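Local coordinates for protein AbiQ (Lactococcus lactis, PDB 4GLK) that acts as the endoribonuclease toxin of a type III toxin-antitoxin system in phage defence and is neutralised by its cognate RNA antitoxin AntiQ, at residues F5-D10 and I101-D106. The protein carries 1 engineered substitution. Numbering follows the deposited sequence.
Sequences FFTVTD and IPLPLD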
# COMPACT_ATOMS: atom_id res chain seq x y z
N PHE A 5 3.11 -8.46 -5.61
CA PHE A 5 4.09 -7.48 -5.15
C PHE A 5 4.58 -6.64 -6.30
O PHE A 5 4.84 -7.15 -7.40
CB PHE A 5 5.27 -8.14 -4.43
CG PHE A 5 5.01 -8.72 -3.06
CD1 PHE A 5 4.59 -7.92 -2.02
CD2 PHE A 5 5.27 -10.06 -2.80
CE1 PHE A 5 4.41 -8.44 -0.73
CE2 PHE A 5 5.06 -10.59 -1.53
CZ PHE A 5 4.64 -9.77 -0.50
N PHE A 6 4.74 -5.36 -6.05
CA PHE A 6 5.22 -4.45 -7.07
C PHE A 6 6.11 -3.42 -6.44
O PHE A 6 6.07 -3.21 -5.22
CB PHE A 6 4.05 -3.67 -7.70
CG PHE A 6 3.06 -4.48 -8.49
CD1 PHE A 6 3.28 -4.76 -9.84
CD2 PHE A 6 1.90 -4.95 -7.90
CE1 PHE A 6 2.36 -5.53 -10.56
CE2 PHE A 6 0.99 -5.72 -8.63
CZ PHE A 6 1.22 -5.98 -9.96
N THR A 7 6.85 -2.72 -7.31
CA THR A 7 7.57 -1.52 -6.98
C THR A 7 7.01 -0.50 -7.96
O THR A 7 6.30 -0.86 -8.92
CB THR A 7 9.11 -1.66 -7.00
OG1 THR A 7 9.58 -1.93 -8.31
CG2 THR A 7 9.65 -2.68 -5.97
N VAL A 8 7.26 0.76 -7.69
CA VAL A 8 6.81 1.85 -8.54
C VAL A 8 8.08 2.56 -9.01
O VAL A 8 9.10 2.51 -8.30
CB VAL A 8 5.81 2.78 -7.79
CG1 VAL A 8 5.25 3.86 -8.73
CG2 VAL A 8 4.65 1.98 -7.19
N THR A 9 8.06 3.16 -10.22
CA THR A 9 9.25 3.87 -10.71
C THR A 9 9.57 5.04 -9.76
O THR A 9 8.65 5.72 -9.29
CB THR A 9 9.06 4.40 -12.15
OG1 THR A 9 8.01 5.35 -12.17
CG2 THR A 9 8.80 3.30 -13.17
N ASP A 10 10.88 5.27 -9.50
CA ASP A 10 11.39 6.36 -8.68
C ASP A 10 10.91 7.69 -9.25
O ASP A 10 10.57 8.59 -8.48
CB ASP A 10 12.94 6.31 -8.61
CG ASP A 10 13.53 5.12 -7.83
OD1 ASP A 10 12.87 4.63 -6.88
OD2 ASP A 10 14.68 4.71 -8.14
N ILE A 101 6.04 -1.89 -11.50
CA ILE A 101 7.13 -2.81 -11.78
C ILE A 101 6.96 -4.08 -10.97
O ILE A 101 7.13 -4.03 -9.76
CB ILE A 101 8.52 -2.14 -11.55
CG1 ILE A 101 8.62 -0.79 -12.31
CG2 ILE A 101 9.66 -3.09 -11.95
CD1 ILE A 101 9.72 0.13 -11.81
N PRO A 102 6.65 -5.23 -11.61
CA PRO A 102 6.50 -6.47 -10.83
C PRO A 102 7.75 -6.79 -10.00
O PRO A 102 8.87 -6.53 -10.45
CB PRO A 102 6.26 -7.53 -11.91
CG PRO A 102 5.70 -6.78 -13.05
CD PRO A 102 6.41 -5.47 -13.05
N LEU A 103 7.57 -7.27 -8.77
CA LEU A 103 8.72 -7.54 -7.93
C LEU A 103 9.12 -9.01 -7.90
O LEU A 103 8.40 -9.84 -7.34
CB LEU A 103 8.56 -6.95 -6.53
CG LEU A 103 9.66 -7.26 -5.53
CD1 LEU A 103 10.83 -6.29 -5.66
CD2 LEU A 103 9.12 -7.24 -4.14
N PRO A 104 10.29 -9.35 -8.47
CA PRO A 104 10.75 -10.74 -8.45
C PRO A 104 11.30 -11.12 -7.08
O PRO A 104 12.02 -10.32 -6.46
CB PRO A 104 11.84 -10.79 -9.54
CG PRO A 104 11.80 -9.43 -10.21
CD PRO A 104 11.26 -8.49 -9.19
N LEU A 105 10.92 -12.30 -6.59
CA LEU A 105 11.40 -12.78 -5.30
C LEU A 105 12.35 -13.92 -5.52
O LEU A 105 12.07 -14.83 -6.31
CB LEU A 105 10.27 -13.25 -4.36
CG LEU A 105 9.26 -12.22 -3.86
CD1 LEU A 105 8.21 -12.90 -3.00
CD2 LEU A 105 9.94 -11.11 -3.04
N ASP A 106 13.46 -13.89 -4.80
CA ASP A 106 14.45 -14.95 -4.76
C ASP A 106 14.18 -15.66 -3.43
O ASP A 106 14.57 -15.17 -2.38
CB ASP A 106 15.87 -14.35 -4.83
CG ASP A 106 17.00 -15.32 -4.53
OD1 ASP A 106 16.88 -16.52 -4.89
OD2 ASP A 106 18.02 -14.88 -3.96
O HOH W 1 10.50 -4.37 -8.75
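Thr7 and Ile101 form an antiparallel hydrogen-bonded pair joining strand 4-8 to the short outermost strand 100-102. Thr7 N donates to Ile101 O at 2.8 Å and Ile101 N returns a bond to Thr7 O. On the same face of the sheet their beta-branched side chains meet, Thr7 OG1 against Ile101 CB. Threonine serves two neighbours: OG1, between backbone N and carbonyl carbon (chi1 65°), is joined by one water to Pro102 O, while methyl CG2 meets Leu103 CD1 at 3.8 Å. Ile101 extends CD1 the other way, across Thr9 CG2 (3.6 Å); Thr9 OG1 bonds Tyr12 N as helix N-cap and is hydrogen-bonded to Glu99 OE2. Proline suits non-hydrogen-bonded position 102 because its N faces away from strand 4-8, so the missing N-H costs no bond across the pair; Pro102 CA lies obliquely off the Phe6 ring, nearest CD1. Leu103 N donates a hydrogen bond to Phe5 O (3.1 Å) from above the carbonyl plane, 46° out of it. Leu105 crosses Phe5 at about a right angle, Leu105 CD1 lying 4.1 Å from Phe5 CD2; both, suitably apolar, pack on Met115 of helix 110-124. Three backbone bonds thus fix the alignment through Leu103, beyond which the contact is apolar.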